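Local coordinates for protein Bpsl1147 (Burkholderia pseudomallei, PDB 5A4O) that probably binds single-stranded DNA as a dimeric bacterial homolog of the eukaryotic transcription coactivator PC4, at residues A[31-39]-A[50-61]. Sequence-based numbering, arbitrary orientation.
Sequences RRYVDVRLV and TRQGISIRPELL
Val-34 and Ile-56 form an antiparallel hydrogen-bonded pair, with Val-34 N 2.9 Å from Ile-56 O and an N-H...O angle of 172°. Ile-56 N returns a bond to Val-34 O, and Val-36 and Ile-54 repeat the pattern two residues along. On the face shared by these four side chains, Val-34 places CG2 3.9 Å from Leu-61 CD1, so the strand also meets the first turn of the following helix. On the other face, Arg-37 reaches across Gly-53, whose CA sits 3.8 Å above one guanidinium face, nearer its edge than its centre. A bend at chi3 (-62°) turns the group so that NH1 donates to Thr-50 O at 2.9 Å, approaching a lone pair within the carbonyl plane. A side-on salt bridge to Asp-35, NE to OD2 at 2.9 Å and NH2 to OD1 at 3.0 Å, should hold the guanidinium's rotation; NH1 and NH2 each also donate to a water. Thr-50 OG1 donates to Leu-38 O (2.8 Å); the same oxygen accepts from Gln-52 N, which defines an ST turn at the strand's bend. Strands 31-41 and 47-56 form the last hairpin of the four-stranded PC4 sheet, with strand 19-28 flanking 31-41 and Lys-15 of the second subunit bonding to Ser-55 O.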
ATOM      1  N   ARG A  31      -4.029 -16.775 -11.105  1.00 21.26           N
ATOM      2  CA  ARG A  31      -3.443 -15.431 -11.180  1.00 21.51           C
ATOM      3  C   ARG A  31      -3.045 -14.968  -9.795  1.00 19.13           C
ATOM      4  O   ARG A  31      -3.716 -15.275  -8.837  1.00 16.68           O
ATOM      5  CB  ARG A  31      -4.403 -14.463 -11.847  1.00 25.16           C
ATOM      6  CG  ARG A  31      -4.535 -14.799 -13.332  1.00 31.34           C
ATOM      7  CD  ARG A  31      -5.502 -13.911 -14.094  1.00 36.04           C
ATOM      8  NE  ARG A  31      -6.907 -14.060 -13.676  1.00 42.71           N
ATOM      9  CZ  ARG A  31      -7.733 -15.075 -13.980  1.00 37.49           C
ATOM     10  NH1 ARG A  31      -7.338 -16.136 -14.688  1.00 38.52           N
ATOM     11  NH2 ARG A  31      -8.966 -15.031 -13.530  1.00 35.06           N
ATOM     12  N   ARG A  32      -1.907 -14.273  -9.709  1.00 17.99           N
ATOM     13  CA  ARG A  32      -1.322 -13.862  -8.418  1.00 18.14           C
ATOM     14  C   ARG A  32      -1.756 -12.446  -8.054  1.00 17.77           C
ATOM     15  O   ARG A  32      -1.885 -11.578  -8.936  1.00 15.24           O
ATOM     16  CB  ARG A  32       0.210 -13.823  -8.497  1.00 18.47           C
ATOM     17  CG  ARG A  32       0.912 -15.135  -8.661  1.00 19.25           C
ATOM     18  CD  ARG A  32       2.404 -14.964  -8.925  1.00 19.44           C
ATOM     19  NE  ARG A  32       3.097 -14.274  -7.824  1.00 20.24           N
ATOM     20  CZ  ARG A  32       4.261 -13.648  -7.937  1.00 21.05           C
ATOM     21  NH1 ARG A  32       4.899 -13.618  -9.112  1.00 22.21           N
ATOM     22  NH2 ARG A  32       4.799 -13.042  -6.871  1.00 22.41           N
ATOM     23  N   TYR A  33      -1.956 -12.217  -6.758  1.00 17.55           N
ATOM     24  CA  TYR A  33      -2.429 -10.943  -6.235  1.00 20.35           C
ATOM     25  C   TYR A  33      -1.524 -10.626  -5.028  1.00 18.64           C
ATOM     26  O   TYR A  33      -1.432 -11.441  -4.148  1.00 18.27           O
ATOM     27  CB  TYR A  33      -3.892 -11.065  -5.741  1.00 21.63           C
ATOM     28  CG  TYR A  33      -4.955 -11.391  -6.772  1.00 24.30           C
ATOM     29  CD1 TYR A  33      -5.017 -12.643  -7.391  1.00 25.09           C
ATOM     30  CD2 TYR A  33      -5.968 -10.468  -7.066  1.00 27.40           C
ATOM     31  CE1 TYR A  33      -6.007 -12.939  -8.336  1.00 27.83           C
ATOM     32  CE2 TYR A  33      -6.981 -10.756  -7.986  1.00 28.47           C
ATOM     33  CZ  TYR A  33      -6.991 -11.983  -8.635  1.00 31.26           C
ATOM     34  OH  TYR A  33      -7.979 -12.274  -9.581  1.00 33.37           O
ATOM     35  N   VAL A  34      -0.859  -9.467  -5.002  1.00 19.24           N
ATOM     36  CA  VAL A  34      -0.176  -9.003  -3.803  1.00 17.83           C
ATOM     37  C   VAL A  34      -1.055  -7.927  -3.173  1.00 17.26           C
ATOM     38  O   VAL A  34      -1.486  -6.990  -3.840  1.00 15.53           O
ATOM     39  CB  VAL A  34       1.228  -8.439  -4.091  1.00 20.07           C
ATOM     40  CG1 VAL A  34       1.867  -7.870  -2.822  1.00 19.52           C
ATOM     41  CG2 VAL A  34       2.115  -9.531  -4.672  1.00 21.35           C
ATOM     42  N   ASP A  35      -1.328  -8.075  -1.888  1.00 15.03           N
ATOM     43  CA  ASP A  35      -2.216  -7.173  -1.199  1.00 16.16           C
ATOM     44  C   ASP A  35      -1.445  -6.471  -0.089  1.00 14.52           C
ATOM     45  O   ASP A  35      -0.661  -7.106   0.636  1.00 12.85           O
ATOM     46  CB  ASP A  35      -3.354  -8.011  -0.635  1.00 17.61           C
ATOM     47  CG  ASP A  35      -4.537  -7.202  -0.231  1.00 20.21           C
ATOM     48  OD1 ASP A  35      -5.313  -6.817  -1.114  1.00 20.25           O
ATOM     49  OD2 ASP A  35      -4.723  -6.999   0.989  1.00 21.33           O
ATOM     50  N   VAL A  36      -1.663  -5.166   0.053  1.00 13.19           N
ATOM     51  CA  VAL A  36      -1.021  -4.366   1.098  1.00 12.73           C
ATOM     52  C   VAL A  36      -2.149  -3.602   1.745  1.00 11.68           C
ATOM     53  O   VAL A  36      -2.789  -2.808   1.081  1.00 10.33           O
ATOM     54  CB  VAL A  36      -0.000  -3.379   0.515  1.00 13.42           C
ATOM     55  CG1 VAL A  36       0.611  -2.528   1.600  1.00 13.48           C
ATOM     56  CG2 VAL A  36       1.064  -4.131  -0.275  1.00 14.28           C
ATOM     57  N   ARG A  37      -2.432  -3.867   3.018  1.00 11.21           N
ATOM     58  CA  ARG A  37      -3.758  -3.469   3.571  1.00 11.76           C
ATOM     59  C   ARG A  37      -3.706  -3.203   5.032  1.00 11.59           C
ATOM     60  O   ARG A  37      -3.142  -3.990   5.780  1.00 11.93           O
ATOM     61  CB  ARG A  37      -4.784  -4.591   3.325  1.00 12.61           C
ATOM     62  CG  ARG A  37      -6.265  -4.211   3.537  1.00 12.71           C
ATOM     63  CD  ARG A  37      -7.212  -5.226   2.894  1.00 12.32           C
ATOM     64  NE  ARG A  37      -7.012  -5.280   1.450  1.00 12.93           N
ATOM     65  CZ  ARG A  37      -7.477  -4.402   0.567  1.00 13.10           C
ATOM     66  NH1 ARG A  37      -8.267  -3.399   0.912  1.00 13.72           N
ATOM     67  NH2 ARG A  37      -7.180  -4.567  -0.718  1.00 14.12           N
ATOM     68  N   LEU A  38      -4.336  -2.099   5.423  1.00 12.41           N
ATOM     69  CA  LEU A  38      -4.603  -1.784   6.805  1.00 12.54           C
ATOM     70  C   LEU A  38      -5.614  -2.799   7.396  1.00 12.57           C
ATOM     71  O   LEU A  38      -6.738  -2.977   6.881  1.00 12.46           O
ATOM     72  CB  LEU A  38      -5.115  -0.349   6.929  1.00 13.51           C
ATOM     73  CG  LEU A  38      -5.489   0.081   8.353  1.00 14.40           C
ATOM     74  CD1 LEU A  38      -4.229   0.158   9.155  1.00 14.78           C
ATOM     75  CD2 LEU A  38      -6.256   1.405   8.376  1.00 16.43           C
ATOM     76  N   VAL A  39      -5.193  -3.458   8.466  1.00 12.33           N
ATOM     77  CA  VAL A  39      -6.029  -4.374   9.223  1.00 13.69           C
ATOM     78  C   VAL A  39      -6.157  -3.826  10.644  1.00 14.72           C
ATOM     79  O   VAL A  39      -5.228  -3.206  11.139  1.00 14.91           O
ATOM     80  CB  VAL A  39      -5.485  -5.812   9.199  1.00 13.62           C
ATOM     81  CG1 VAL A  39      -5.311  -6.283   7.758  1.00 13.70           C
ATOM     82  CG2 VAL A  39      -4.165  -5.933   9.971  1.00 14.09           C
ATOM     83  N   THR A  50      -9.568  -3.726   6.071  1.00 15.80           N
ATOM     84  CA  THR A  50     -10.289  -2.530   5.720  1.00 14.24           C
ATOM     85  C   THR A  50     -10.189  -2.300   4.220  1.00 12.99           C
ATOM     86  O   THR A  50      -9.516  -3.036   3.554  1.00 11.44           O
ATOM     87  CB  THR A  50      -9.687  -1.309   6.401  1.00 14.82           C
ATOM     88  OG1 THR A  50      -8.405  -1.044   5.833  1.00 13.91           O
ATOM     89  CG2 THR A  50      -9.511  -1.538   7.909  1.00 15.87           C
ATOM     90  N   ARG A  51     -10.805  -1.227   3.727  1.00 12.58           N
ATOM     91  CA  ARG A  51     -10.698  -0.865   2.323  1.00 13.58           C
ATOM     92  C   ARG A  51      -9.461  -0.019   2.095  1.00 12.80           C
ATOM     93  O   ARG A  51      -9.181   0.336   0.937  1.00 14.16           O
ATOM     94  CB  ARG A  51     -11.927  -0.093   1.857  1.00 14.89           C
ATOM     95  CG  ARG A  51     -13.232  -0.858   1.986  1.00 16.65           C
ATOM     96  CD  ARG A  51     -14.409  -0.094   1.357  1.00 18.28           C
ATOM     97  NE  ARG A  51     -14.246   0.104  -0.086  1.00 19.39           N
ATOM     98  CZ  ARG A  51     -13.856   1.229  -0.694  1.00 22.76           C
ATOM     99  NH1 ARG A  51     -13.587   2.353  -0.031  1.00 25.39           N
ATOM    100  NH2 ARG A  51     -13.761   1.245  -2.018  1.00 24.20           N
ATOM    101  N   GLN A  52      -8.740   0.305   3.177  1.00 12.18           N
ATOM    102  CA  GLN A  52      -7.498   1.091   3.076  1.00 13.01           C
ATOM    103  C   GLN A  52      -6.354   0.178   2.682  1.00 13.07           C
ATOM    104  O   GLN A  52      -5.587  -0.305   3.510  1.00 13.26           O
ATOM    105  CB  GLN A  52      -7.226   1.886   4.344  1.00 13.95           C
ATOM    106  CG  GLN A  52      -8.054   3.163   4.418  1.00 15.37           C
ATOM    107  CD  GLN A  52      -9.552   2.927   4.398  1.00 17.42           C
ATOM    108  OE1 GLN A  52     -10.133   2.540   5.396  1.00 20.46           O
ATOM    109  NE2 GLN A  52     -10.191   3.174   3.256  1.00 20.09           N
ATOM    110  N   GLY A  53      -6.312  -0.145   1.405  1.00 13.85           N
ATOM    111  CA  GLY A  53      -5.272  -1.045   0.906  1.00 14.26           C
ATOM    112  C   GLY A  53      -5.174  -0.983  -0.589  1.00 14.60           C
ATOM    113  O   GLY A  53      -5.995  -0.318  -1.265  1.00 14.35           O
ATOM    114  N   ILE A  54      -4.159  -1.648  -1.108  1.00 14.08           N
ATOM    115  CA  ILE A  54      -4.035  -1.777  -2.544  1.00 15.05           C
ATOM    116  C   ILE A  54      -3.854  -3.275  -2.931  1.00 15.14           C
ATOM    117  O   ILE A  54      -3.359  -4.117  -2.139  1.00 14.29           O
ATOM    118  CB  ILE A  54      -2.894  -0.888  -3.098  1.00 15.20           C
ATOM    119  CG1 ILE A  54      -1.561  -1.344  -2.543  1.00 15.30           C
ATOM    120  CG2 ILE A  54      -3.119   0.586  -2.789  1.00 15.85           C
ATOM    121  CD1 ILE A  54      -0.363  -0.844  -3.300  1.00 17.07           C
ATOM    122  N   SER A  55      -4.221  -3.576  -4.174  1.00 16.33           N
ATOM    123  CA  SER A  55      -4.126  -4.918  -4.734  1.00 17.84           C
ATOM    124  C   SER A  55      -3.442  -4.775  -6.061  1.00 19.58           C
ATOM    125  O   SER A  55      -3.944  -4.041  -6.929  1.00 20.73           O
ATOM    126  CB  SER A  55      -5.517  -5.493  -4.942  1.00 19.36           C
ATOM    127  OG  SER A  55      -5.429  -6.774  -5.499  1.00 20.72           O
ATOM    128  N   ILE A  56      -2.311  -5.460  -6.222  1.00 18.20           N
ATOM    129  CA  ILE A  56      -1.553  -5.347  -7.439  1.00 18.76           C
ATOM    130  C   ILE A  56      -1.059  -6.666  -7.990  1.00 17.78           C
ATOM    131  O   ILE A  56      -0.830  -7.622  -7.267  1.00 18.63           O
ATOM    132  CB  ILE A  56      -0.334  -4.456  -7.239  1.00 18.37           C
ATOM    133  CG1 ILE A  56       0.553  -4.994  -6.122  1.00 18.44           C
ATOM    134  CG2 ILE A  56      -0.780  -3.036  -6.921  1.00 18.04           C
ATOM    135  CD1 ILE A  56       1.931  -4.461  -6.216  1.00 19.80           C
ATOM    136  N   ARG A  57      -0.864  -6.662  -9.294  1.00 16.12           N
ATOM    137  CA  ARG A  57      -0.229  -7.731  -9.973  1.00 15.50           C
ATOM    138  C   ARG A  57       1.301  -7.719  -9.700  1.00 16.05           C
ATOM    139  O   ARG A  57       1.920  -6.692  -9.434  1.00 14.55           O
ATOM    140  CB  ARG A  57      -0.549  -7.625 -11.466  1.00 16.38           C
ATOM    141  CG  ARG A  57       0.030  -6.409 -12.170  1.00 17.08           C
ATOM    142  CD  ARG A  57      -0.451  -6.400 -13.620  1.00 17.83           C
ATOM    143  NE  ARG A  57       0.037  -5.284 -14.430  1.00 17.98           N
ATOM    144  CZ  ARG A  57      -0.587  -4.112 -14.592  1.00 19.05           C
ATOM    145  NH1 ARG A  57      -1.727  -3.832 -13.955  1.00 17.49           N
ATOM    146  NH2 ARG A  57      -0.045  -3.204 -15.401  1.00 21.37           N
ATOM    147  N   PRO A  58       1.921  -8.896  -9.740  1.00 16.49           N
ATOM    148  CA  PRO A  58       3.337  -8.962  -9.295  1.00 17.61           C
ATOM    149  C   PRO A  58       4.288  -8.208 -10.230  1.00 17.04           C
ATOM    150  O   PRO A  58       5.331  -7.783  -9.786  1.00 16.27           O
ATOM    151  CB  PRO A  58       3.632 -10.476  -9.281  1.00 18.49           C
ATOM    152  CG  PRO A  58       2.586 -11.070 -10.167  1.00 18.66           C
ATOM    153  CD  PRO A  58       1.348 -10.237  -9.972  1.00 17.58           C
ATOM    154  N   GLU A  59       3.900  -8.026 -11.493  1.00 18.31           N
ATOM    155  CA  GLU A  59       4.707  -7.289 -12.467  1.00 20.25           C
ATOM    156  C   GLU A  59       4.850  -5.805 -12.099  1.00 18.33           C
ATOM    157  O   GLU A  59       5.639  -5.092 -12.722  1.00 19.88           O
ATOM    158  CB  GLU A  59       4.097  -7.352 -13.865  1.00 23.76           C
ATOM    159  CG  GLU A  59       3.789  -8.764 -14.334  1.00 26.86           C
ATOM    160  CD  GLU A  59       2.308  -9.127 -14.166  1.00 29.38           C
ATOM    161  OE1 GLU A  59       1.881  -9.441 -13.040  1.00 28.30           O
ATOM    162  OE2 GLU A  59       1.566  -9.111 -15.188  1.00 33.56           O
ATOM    163  N   LEU A  60       4.066  -5.324 -11.139  1.00 15.43           N
ATOM    164  CA  LEU A  60       4.210  -3.949 -10.644  1.00 15.80           C
ATOM    165  C   LEU A  60       5.070  -3.836  -9.388  1.00 15.22           C
ATOM    166  O   LEU A  60       5.406  -2.710  -8.981  1.00 14.40           O
ATOM    167  CB  LEU A  60       2.831  -3.332 -10.338  1.00 15.66           C
ATOM    168  CG  LEU A  60       1.912  -3.134 -11.544  1.00 15.99           C
ATOM    169  CD1 LEU A  60       0.686  -2.315 -11.158  1.00 16.46           C
ATOM    170  CD2 LEU A  60       2.617  -2.466 -12.709  1.00 16.84           C
ATOM    171  N   LEU A  61       5.411  -4.959  -8.752  1.00 14.20           N
ATOM    172  CA  LEU A  61       6.202  -4.936  -7.513  1.00 14.51           C
ATOM    173  C   LEU A  61       7.519  -4.191  -7.565  1.00 13.26           C
ATOM    174  O   LEU A  61       7.805  -3.398  -6.681  1.00 14.02           O
ATOM    175  CB  LEU A  61       6.474  -6.348  -6.990  1.00 15.59           C
ATOM    176  CG  LEU A  61       5.314  -6.991  -6.281  1.00 17.86           C
ATOM    177  CD1 LEU A  61       5.577  -8.491  -6.169  1.00 19.40           C
ATOM    178  CD2 LEU A  61       5.077  -6.350  -4.910  1.00 18.28           C
TER
HETATM  179  O   HOH W   1      -9.608  -1.605  -0.925  1.00 17.35           O
HETATM  180  O   HOH W   2      -7.830  -2.496  -2.814  1.00 26.57           O